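Local coordinates for protein Pcza361.24 (Amycolatopsis orientalis, PDB 3G2M) that probably transfers a methyl group from S-adenosyl-L-methionine to an amino nitrogen of glycopeptide antibiotics during their biosynthesis, at residues V86-A91 / T153-S158; S160-D165 / R248-A253; L188-S193 / V285-V290; L222-I227 / P254-R259. All blocks are in the same frame, centred on the assembly; numbering follows the deposited sequence.

Contact 1 (V86-A91 / T153-S158); sequences VLELAA and TVVISS
Leu87 O is gripped twice: it accepts from Val155 N at 2.9 Å in a nearly straight bond, and it receives a CA-H...O contact from Val154 CA at 3.3 Å. Leu87 N in turn donates to Thr153 O at 2.9 Å. Leu89 N then closes on Val155 O with an N-H...O angle of 178°, which completes the parallel pairing. These are strands 86-89 and 151-156, neighbours in the middle of the seven-stranded sheet of a Rossmann-like class I methyltransferase. Where they part, water 1 fills in, donating to Leu89 O at 2.7 Å and accepting from Ser157 N; Ser157 belongs to the S-adenosyl-L-methionine site. On the face of Leu87 and Leu89, Val154 works with both branches. CG1 meets Leu89 CD1 at 3.8 Å, while CG2 lies beside Leu87 CB, the two side chains pointing the same way. Helix 166-179 covers this face through Leu172 and Val176. On the other face the Val155 chi1 of -60° turns CG1 anti to the carbonyl carbon and leaves CG2 between backbone N and carbonyl carbon, where it reaches Glu88 CG at 3.8 Å and Val86 CG1 at 4.2 Å. The Glu88 chain runs on extended, and its OE1 is hydrogen-bonded to Thr97 OG1.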
# COMPACT_ATOMS: atom_id res chain seq x y z
N VAL A 86 14.00 21.99 -15.89
CA VAL A 86 13.13 21.20 -15.02
C VAL A 86 13.36 19.72 -15.31
O VAL A 86 13.44 19.31 -16.46
CB VAL A 86 11.63 21.56 -15.24
CG1 VAL A 86 10.70 20.71 -14.38
CG2 VAL A 86 11.39 23.06 -14.98
N LEU A 87 13.47 18.91 -14.26
CA LEU A 87 13.54 17.47 -14.42
C LEU A 87 12.15 16.86 -14.26
O LEU A 87 11.52 17.01 -13.21
CB LEU A 87 14.53 16.86 -13.42
CG LEU A 87 14.68 15.34 -13.39
CD1 LEU A 87 15.19 14.78 -14.72
CD2 LEU A 87 15.59 14.94 -12.24
N GLU A 88 11.64 16.21 -15.30
CA GLU A 88 10.37 15.50 -15.21
C GLU A 88 10.60 14.00 -15.13
O GLU A 88 11.16 13.40 -16.04
CB GLU A 88 9.43 15.84 -16.37
CG GLU A 88 8.06 15.19 -16.25
CD GLU A 88 7.23 15.26 -17.52
OE1 GLU A 88 7.61 15.98 -18.46
OE2 GLU A 88 6.17 14.60 -17.56
N LEU A 89 10.17 13.39 -14.02
CA LEU A 89 10.38 11.97 -13.78
C LEU A 89 9.24 11.16 -14.36
O LEU A 89 8.07 11.53 -14.22
CB LEU A 89 10.51 11.67 -12.28
CG LEU A 89 11.54 12.49 -11.51
CD1 LEU A 89 11.39 12.30 -10.00
CD2 LEU A 89 12.97 12.18 -11.96
N ALA A 90 9.61 10.04 -15.00
CA ALA A 90 8.66 9.12 -15.62
C ALA A 90 7.76 9.86 -16.61
O ALA A 90 6.53 9.82 -16.51
CB ALA A 90 7.84 8.36 -14.56
N ALA A 91 8.40 10.54 -17.56
CA ALA A 91 7.70 11.47 -18.46
C ALA A 91 6.84 10.76 -19.52
O ALA A 91 6.03 11.40 -20.21
CB ALA A 91 8.70 12.40 -19.13
N THR A 153 13.94 22.65 -10.26
CA THR A 153 12.59 22.09 -10.20
C THR A 153 12.61 20.63 -10.64
O THR A 153 13.17 20.30 -11.69
CB THR A 153 11.60 22.87 -11.11
OG1 THR A 153 11.71 24.27 -10.86
CG2 THR A 153 10.16 22.42 -10.88
N VAL A 154 12.00 19.76 -9.83
CA VAL A 154 11.79 18.36 -10.20
C VAL A 154 10.30 18.03 -10.03
O VAL A 154 9.71 18.34 -9.00
CB VAL A 154 12.66 17.39 -9.35
CG1 VAL A 154 12.36 15.92 -9.71
CG2 VAL A 154 14.15 17.68 -9.53
N VAL A 155 9.70 17.42 -11.04
CA VAL A 155 8.26 17.13 -11.03
C VAL A 155 7.94 15.65 -11.27
O VAL A 155 8.67 14.95 -11.99
CB VAL A 155 7.44 18.03 -12.03
CG1 VAL A 155 7.60 19.51 -11.69
CG2 VAL A 155 7.84 17.79 -13.47
N ILE A 156 6.86 15.17 -10.65
CA ILE A 156 6.37 13.82 -10.89
C ILE A 156 4.84 13.80 -10.84
O ILE A 156 4.22 14.46 -10.00
CB ILE A 156 7.01 12.78 -9.91
CG1 ILE A 156 6.73 11.34 -10.38
CG2 ILE A 156 6.55 12.99 -8.45
CD1 ILE A 156 7.54 10.29 -9.62
N SER A 157 4.24 13.05 -11.76
CA SER A 157 2.79 12.97 -11.86
C SER A 157 2.23 11.84 -11.01
O SER A 157 2.90 10.83 -10.78
CB SER A 157 2.39 12.79 -13.33
OG SER A 157 0.99 12.94 -13.50
N SER A 158 0.98 12.01 -10.57
CA SER A 158 0.30 11.01 -9.73
C SER A 158 0.42 9.57 -10.23
O SER A 158 0.72 8.67 -9.45
CB SER A 158 -1.19 11.36 -9.60
OG SER A 158 -1.81 10.44 -8.72
O HOH W 1 5.41 11.52 -13.92

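Contact 2 (S160-D165 / R248-A253); sequences SINELD and RRRLLA
Asn162 meets segment 248-253 with two oxygens. Its side-chain OD1 accepts from Leu252 N at 2.8 Å, and its backbone O takes Arg250 NH1 at 2.9 Å. That second acceptor lies in the guanidinium plane, at its edge. Leu164 O lies 3.3 Å above one face of the same guanidinium, with Asp165 CA over that face too, both nearer its margin than its centre. A turn at chi3 (-68°) in an otherwise extended Arg250 chain brings the group there, and CB and CD pass close to Asn162 O on the way. Leu252 CG packs 3.4 Å from Asn162 OD1. Further out, Asn162 ND2 gives one hydrogen bond to Ser158 O and another to water 2, which in turn donates to Leu252 O at 2.6 Å, so the whole amide is fixed. The type I turn from Ile161 to Leu164 presents the carbonyls, and Asp165 OD1 caps the following helix at Asp168 N. The turn between helices 158-161 and 166-179 is thereby tied to strand 244-252 of the three-stranded sheet. Leu164 O also accepts from Arg169 NH1. Carbonyl oxygens at the edge and over one face would probably favour the positive charge of Arg250, which has a long, weak ion pair with Glu225.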
# COMPACT_ATOMS: atom_id res chain seq x y z
N SER A 160 2.58 8.05 -11.98
CA SER A 160 3.94 7.52 -11.90
C SER A 160 4.37 7.14 -10.49
O SER A 160 4.87 6.04 -10.27
CB SER A 160 4.91 8.56 -12.45
OG SER A 160 4.51 8.95 -13.75
N ILE A 161 4.21 8.05 -9.53
CA ILE A 161 4.59 7.74 -8.14
C ILE A 161 3.76 6.58 -7.59
O ILE A 161 4.27 5.73 -6.87
CB ILE A 161 4.55 8.99 -7.20
CG1 ILE A 161 5.05 8.61 -5.78
CG2 ILE A 161 3.16 9.62 -7.18
CD1 ILE A 161 5.37 9.78 -4.86
N ASN A 162 2.49 6.51 -7.97
CA ASN A 162 1.62 5.42 -7.53
C ASN A 162 2.01 4.04 -8.09
O ASN A 162 1.54 3.02 -7.59
CB ASN A 162 0.14 5.73 -7.81
CG ASN A 162 -0.51 6.56 -6.70
OD1 ASN A 162 -0.75 6.06 -5.60
ND2 ASN A 162 -0.80 7.83 -6.99
N GLU A 163 2.87 4.02 -9.10
CA GLU A 163 3.38 2.74 -9.63
C GLU A 163 4.48 2.14 -8.74
O GLU A 163 4.87 0.99 -8.91
CB GLU A 163 3.87 2.93 -11.08
CG GLU A 163 2.70 3.01 -12.07
CD GLU A 163 3.11 3.18 -13.53
OE1 GLU A 163 4.32 3.31 -13.86
OE2 GLU A 163 2.18 3.17 -14.37
N LEU A 164 4.96 2.92 -7.77
CA LEU A 164 6.08 2.51 -6.91
C LEU A 164 5.61 2.01 -5.55
O LEU A 164 4.76 2.64 -4.90
CB LEU A 164 7.04 3.69 -6.72
CG LEU A 164 7.72 4.34 -7.94
CD1 LEU A 164 8.66 5.46 -7.48
CD2 LEU A 164 8.47 3.29 -8.78
N ASP A 165 6.18 0.89 -5.10
CA ASP A 165 5.92 0.38 -3.76
C ASP A 165 6.65 1.24 -2.70
O ASP A 165 7.33 2.21 -3.05
CB ASP A 165 6.26 -1.12 -3.63
CG ASP A 165 7.74 -1.43 -3.77
OD1 ASP A 165 8.60 -0.53 -3.65
OD2 ASP A 165 8.06 -2.62 -3.99
N ARG A 248 -6.59 -3.16 -11.67
CA ARG A 248 -6.38 -2.76 -10.28
C ARG A 248 -5.05 -2.05 -10.15
O ARG A 248 -4.03 -2.53 -10.66
CB ARG A 248 -6.43 -3.98 -9.34
CG ARG A 248 -7.83 -4.51 -9.11
CD ARG A 248 -7.87 -5.55 -8.00
NE ARG A 248 -9.24 -6.01 -7.78
CZ ARG A 248 -9.58 -7.10 -7.10
NH1 ARG A 248 -8.66 -7.88 -6.54
NH2 ARG A 248 -10.87 -7.42 -6.98
N ARG A 249 -5.05 -0.89 -9.50
CA ARG A 249 -3.81 -0.15 -9.29
C ARG A 249 -3.78 0.53 -7.93
O ARG A 249 -4.82 0.80 -7.33
CB ARG A 249 -3.56 0.86 -10.40
CG ARG A 249 -4.59 1.98 -10.54
CD ARG A 249 -4.10 3.05 -11.53
N ARG A 250 -2.56 0.79 -7.47
CA ARG A 250 -2.32 1.45 -6.20
C ARG A 250 -2.88 2.86 -6.25
O ARG A 250 -2.71 3.57 -7.25
CB ARG A 250 -0.81 1.51 -5.94
CG ARG A 250 -0.40 2.28 -4.69
CD ARG A 250 1.12 2.31 -4.54
NE ARG A 250 1.67 0.99 -4.25
CZ ARG A 250 2.24 0.18 -5.14
NH1 ARG A 250 2.33 0.53 -6.42
NH2 ARG A 250 2.72 -0.99 -4.74
N LEU A 251 -3.55 3.27 -5.17
CA LEU A 251 -3.93 4.66 -5.00
C LEU A 251 -3.58 5.11 -3.59
O LEU A 251 -4.25 4.74 -2.62
CB LEU A 251 -5.42 4.89 -5.31
CG LEU A 251 -5.87 6.36 -5.37
CD1 LEU A 251 -5.19 7.11 -6.51
CD2 LEU A 251 -7.37 6.48 -5.51
N LEU A 252 -2.52 5.90 -3.49
CA LEU A 252 -2.09 6.42 -2.21
C LEU A 252 -2.88 7.67 -1.86
O LEU A 252 -3.20 8.50 -2.74
CB LEU A 252 -0.58 6.73 -2.24
CG LEU A 252 0.39 5.57 -2.45
CD1 LEU A 252 1.68 6.05 -3.11
CD2 LEU A 252 0.67 4.86 -1.13
N ALA A 253 -3.20 7.81 -0.58
CA ALA A 253 -3.76 9.05 -0.07
C ALA A 253 -2.67 10.13 -0.15
O ALA A 253 -1.53 9.86 0.21
CB ALA A 253 -4.23 8.85 1.38
O HOH W 2 -2.28 9.32 -5.07

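Contact 3 (L188-S193 / V285-V290); sequences LSLAMS and VLVEAV
Leu188 and Leu190 each pair with the strand 285-290 through two backbone hydrogen bonds, in the antiparallel part of the methyltransferase sheet. Strand 284-290 is inserted between 184-191 and the outermost strand 267-274, the strand order 3-2-1-4-5-7-6 of class I S-adenosyl-L-methionine-dependent methyltransferases. Leu188 N donates to Val287 O and Leu188 O accepts from Val287 N at 2.8 Å; Leu190 and Val285 repeat the exchange, but with the more bent Leu190 N to Val285 O bond at 137°. Between these pairs, Ser189 and Leu286 form a non-hydrogen-bonded pair. Weaker CA-H...O contacts fill the same gap: Ser189 CA approaches Val285 O at 3.3 Å, and Leu286 CA approaches Leu188 O at 3.4 Å.

Apolar contacts lie mainly on the face of Leu188, Leu190, Val285 and Val287, where helix 254-263 packs through Pro254, Val257 and Leu261. Val287 divides its two methyls between two leucines, with CG1 meeting Leu188 CD1 at 3.9 Å and CG2 meeting Leu190 CD1 at 3.8 Å. On the other face Leu286 CD2 reaches Ser189 CB, and Phe75 of helix 69-79 touches both residues. The hydroxyl of Ser189 turns to polar partners instead: OG is hydrogen-bonded to Glu71 OE2 and to Ser158 N, close to the cofactor-binding Ser157.

Beyond the paired strands, Met192, present as selenomethionine, comes across the end of Val285. With CG anti to the backbone N (chi1 179°) and the chain straight through chi2, SE arrives 3.8 Å from Val285 CG2.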
# COMPACT_ATOMS: atom_id res chain seq x y z
N LEU A 188 4.80 17.45 -6.82
CA LEU A 188 4.09 16.21 -7.10
C LEU A 188 2.60 16.47 -7.27
O LEU A 188 2.02 17.28 -6.55
CB LEU A 188 4.29 15.19 -5.97
CG LEU A 188 5.65 14.93 -5.31
CD1 LEU A 188 5.91 15.90 -4.17
CD2 LEU A 188 5.68 13.49 -4.78
N SER A 189 1.98 15.80 -8.24
CA SER A 189 0.53 15.70 -8.26
C SER A 189 0.15 14.33 -7.70
O SER A 189 0.88 13.36 -7.90
CB SER A 189 -0.04 15.89 -9.65
OG SER A 189 0.29 14.82 -10.51
N LEU A 190 -0.97 14.28 -6.98
CA LEU A 190 -1.43 13.04 -6.34
C LEU A 190 -2.94 12.98 -6.41
O LEU A 190 -3.61 13.88 -5.91
CB LEU A 190 -1.00 12.99 -4.87
CG LEU A 190 0.51 13.07 -4.55
CD1 LEU A 190 0.75 13.39 -3.08
CD2 LEU A 190 1.22 11.79 -4.94
N ALA A 191 -3.46 11.92 -7.02
CA ALA A 191 -4.90 11.68 -7.06
C ALA A 191 -5.46 11.50 -5.65
O ALA A 191 -4.83 10.85 -4.81
CB ALA A 191 -5.21 10.47 -7.93
N MSE A 192 -6.64 12.07 -5.42
CA MSE A 192 -7.27 12.12 -4.09
C MSE A 192 -8.67 11.51 -4.17
O MSE A 192 -9.58 12.10 -4.75
CB MSE A 192 -7.33 13.57 -3.58
CG MSE A 192 -8.00 13.77 -2.19
SE MSE A 192 -8.12 15.66 -1.60
CE MSE A 192 -9.35 16.31 -2.96
N SER A 193 -8.82 10.33 -3.56
CA SER A 193 -10.10 9.62 -3.54
C SER A 193 -11.08 10.31 -2.60
O SER A 193 -10.70 11.19 -1.83
CB SER A 193 -9.89 8.19 -3.06
OG SER A 193 -9.56 8.17 -1.68
N VAL A 285 -4.16 16.62 -5.72
CA VAL A 285 -3.45 17.54 -4.84
C VAL A 285 -2.07 17.86 -5.45
O VAL A 285 -1.34 16.94 -5.86
CB VAL A 285 -3.29 16.95 -3.40
CG1 VAL A 285 -2.51 17.89 -2.49
CG2 VAL A 285 -4.65 16.67 -2.79
N LEU A 286 -1.74 19.15 -5.53
CA LEU A 286 -0.40 19.58 -5.92
C LEU A 286 0.42 19.85 -4.66
O LEU A 286 0.14 20.79 -3.91
CB LEU A 286 -0.44 20.82 -6.82
CG LEU A 286 0.66 21.02 -7.89
CD1 LEU A 286 2.05 21.17 -7.28
CD2 LEU A 286 0.66 19.91 -8.96
N VAL A 287 1.44 19.02 -4.46
CA VAL A 287 2.29 19.06 -3.27
C VAL A 287 3.62 19.72 -3.62
O VAL A 287 4.24 19.38 -4.62
CB VAL A 287 2.52 17.63 -2.70
CG1 VAL A 287 3.57 17.62 -1.58
CG2 VAL A 287 1.21 17.02 -2.20
N GLU A 288 4.05 20.69 -2.80
CA GLU A 288 5.36 21.33 -2.96
C GLU A 288 6.26 20.94 -1.80
O GLU A 288 5.88 21.09 -0.63
CB GLU A 288 5.23 22.85 -2.99
CG GLU A 288 4.46 23.41 -4.17
CD GLU A 288 4.03 24.83 -3.94
OE1 GLU A 288 4.93 25.69 -3.75
OE2 GLU A 288 2.81 25.09 -3.92
N ALA A 289 7.46 20.45 -2.12
CA ALA A 289 8.40 20.04 -1.08
C ALA A 289 9.79 20.57 -1.34
O ALA A 289 10.23 20.66 -2.49
CB ALA A 289 8.42 18.52 -0.95
N VAL A 290 10.48 20.93 -0.26
CA VAL A 290 11.85 21.43 -0.33
C VAL A 290 12.72 20.80 0.76
O VAL A 290 12.20 20.26 1.73
CB VAL A 290 11.90 22.98 -0.19
CG1 VAL A 290 11.14 23.67 -1.33
CG2 VAL A 290 11.37 23.44 1.18

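Contact 4 (L222-I227 / P254-R259); sequences LPAEEI and PDQVVR
Arg259 reaches from the first turns of helix 254-263 to the strand 222-227, where its NH2 donates to Pro223 O at 3.2 Å. The acceptor lies at the guanidinium edge, in its plane, while the bond is moderately bent, with an N-H...O angle of 149°. The same NH2 donates within the helix to Gln256 OE1 at 3.0 Å, and NE adds a weak bond to that oxygen. One nitrogen thus serves both an acceptor on the strand and one on its own helix. A bend at chi3 (-72°) folds the arginine back along the helix, putting Asp255 O and Gln256 CA over one guanidinium face.

Van der Waals contacts centre on Ala224. Gln256 CB rests 3.4 Å from Ala224 O, and Gln256 OE1 lies 3.5 Å from Ala224 CB. The Gln256 chain starts out pointing away from its own N, kinks at chi2, passes along the alanine and turns its amide toward Arg259; NE2 is hydrogen-bonded to Glu260. Leu222 CD1 touches Arg259 NH1 at 3.9 Å.

Strand and helix run almost at right angles, at 102°. Ala224 and Gln256 have the nearest CA atoms of the two segments. The helix packs through Val257 and Pro254 on the methyltransferase sheet, whereas strand 219-234 belongs to the three-stranded sheet and pairs antiparallel with a strand of the second subunit.

That NH2 bonds to both Gln256 OE1 and Pro223 O is consistent with the glutamine orienting the guanidinium, which links the helix to a strand that also pairs with the second subunit.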
# COMPACT_ATOMS: atom_id res chain seq x y z
N LEU A 222 -6.80 6.96 9.59
CA LEU A 222 -6.38 7.80 8.48
C LEU A 222 -6.21 6.96 7.22
O LEU A 222 -5.69 5.84 7.30
CB LEU A 222 -5.07 8.54 8.81
CG LEU A 222 -4.89 9.20 10.20
CD1 LEU A 222 -3.50 9.79 10.32
CD2 LEU A 222 -5.95 10.26 10.50
N PRO A 223 -6.65 7.48 6.06
CA PRO A 223 -6.41 6.74 4.82
C PRO A 223 -4.92 6.72 4.52
O PRO A 223 -4.22 7.71 4.78
CB PRO A 223 -7.16 7.56 3.76
CG PRO A 223 -8.02 8.54 4.52
CD PRO A 223 -7.34 8.76 5.83
N ALA A 224 -4.42 5.60 4.02
CA ALA A 224 -3.02 5.54 3.62
C ALA A 224 -2.89 5.02 2.18
O ALA A 224 -2.28 5.66 1.33
CB ALA A 224 -2.23 4.68 4.58
N GLU A 225 -3.49 3.86 1.92
CA GLU A 225 -3.46 3.29 0.58
C GLU A 225 -4.75 2.57 0.26
O GLU A 225 -5.30 1.84 1.09
CB GLU A 225 -2.26 2.34 0.42
CG GLU A 225 -2.03 1.81 -1.01
CD GLU A 225 -0.71 1.03 -1.16
OE1 GLU A 225 -0.66 0.11 -2.00
OE2 GLU A 225 0.28 1.34 -0.45
N GLU A 226 -5.23 2.78 -0.97
CA GLU A 226 -6.37 2.05 -1.50
C GLU A 226 -5.95 1.37 -2.79
O GLU A 226 -4.84 1.57 -3.30
CB GLU A 226 -7.53 3.01 -1.80
CG GLU A 226 -8.27 3.53 -0.57
CD GLU A 226 -9.18 4.70 -0.92
OE1 GLU A 226 -8.67 5.73 -1.41
OE2 GLU A 226 -10.40 4.58 -0.71
N ILE A 227 -6.86 0.56 -3.32
CA ILE A 227 -6.71 0.03 -4.66
C ILE A 227 -7.82 0.62 -5.51
O ILE A 227 -9.00 0.56 -5.13
CB ILE A 227 -6.76 -1.52 -4.69
CG1 ILE A 227 -5.52 -2.11 -4.01
CG2 ILE A 227 -6.89 -2.05 -6.14
CD1 ILE A 227 -5.57 -3.63 -3.84
N PRO A 254 -3.01 11.34 -0.65
CA PRO A 254 -2.02 12.44 -0.66
C PRO A 254 -1.33 12.67 0.69
O PRO A 254 -0.13 12.91 0.72
CB PRO A 254 -2.86 13.66 -1.07
CG PRO A 254 -3.94 13.06 -1.93
CD PRO A 254 -4.28 11.75 -1.27
N ASP A 255 -2.09 12.57 1.78
CA ASP A 255 -1.52 12.78 3.12
C ASP A 255 -0.49 11.71 3.50
O ASP A 255 0.45 11.99 4.26
CB ASP A 255 -2.62 12.86 4.20
CG ASP A 255 -3.41 14.18 4.14
OD1 ASP A 255 -2.90 15.18 3.59
OD2 ASP A 255 -4.55 14.21 4.64
N GLN A 256 -0.65 10.49 2.97
CA GLN A 256 0.33 9.41 3.17
C GLN A 256 1.67 9.73 2.48
O GLN A 256 2.74 9.57 3.08
CB GLN A 256 -0.22 8.06 2.68
CG GLN A 256 0.82 6.91 2.62
CD GLN A 256 1.33 6.48 4.00
OE1 GLN A 256 0.63 6.61 5.00
NE2 GLN A 256 2.55 5.96 4.05
N VAL A 257 1.62 10.18 1.23
CA VAL A 257 2.83 10.61 0.51
C VAL A 257 3.49 11.79 1.22
O VAL A 257 4.72 11.84 1.33
CB VAL A 257 2.54 10.95 -0.98
CG1 VAL A 257 3.80 11.51 -1.68
CG2 VAL A 257 2.01 9.73 -1.72
N VAL A 258 2.68 12.74 1.70
CA VAL A 258 3.21 13.84 2.52
C VAL A 258 3.98 13.31 3.75
O VAL A 258 5.12 13.74 3.98
CB VAL A 258 2.11 14.86 2.93
CG1 VAL A 258 2.61 15.79 4.03
CG2 VAL A 258 1.65 15.67 1.72
N ARG A 259 3.39 12.38 4.50
CA ARG A 259 4.06 11.78 5.67
C ARG A 259 5.40 11.13 5.29
O ARG A 259 6.39 11.24 6.01
CB ARG A 259 3.15 10.76 6.39
CG ARG A 259 1.92 11.38 7.06
CD ARG A 259 1.14 10.37 7.91
NE ARG A 259 0.40 9.37 7.12
CZ ARG A 259 -0.86 9.52 6.71
NH1 ARG A 259 -1.55 10.61 6.99
NH2 ARG A 259 -1.43 8.54 6.01

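Contacts 1 and 3 belong to one sheet and have centres 12 Å apart. Ser158 joins them, its OG lying 2.8 Å from Ala191 N, next to cofactor-binding Ser157. Contact 2 follows contact 1 through the short helix 158-161, with Ile161 wedged against Leu188 and Leu190 of contact 3; Leu164 of contact 2 comes about 4 Å, side chain to side chain, from cofactor-binding Met142. Contacts 2 and 4 share the three-stranded sheet through Leu251 O and Glu226 N, 2.8 Å apart, with Ala253 N to Ala224 O just beyond, and both touch the second subunit. Contact 4 meets contact 3 at Ser193 OG and Glu226 OE1, 2.6 Å apart, but lies away from the cofactor site.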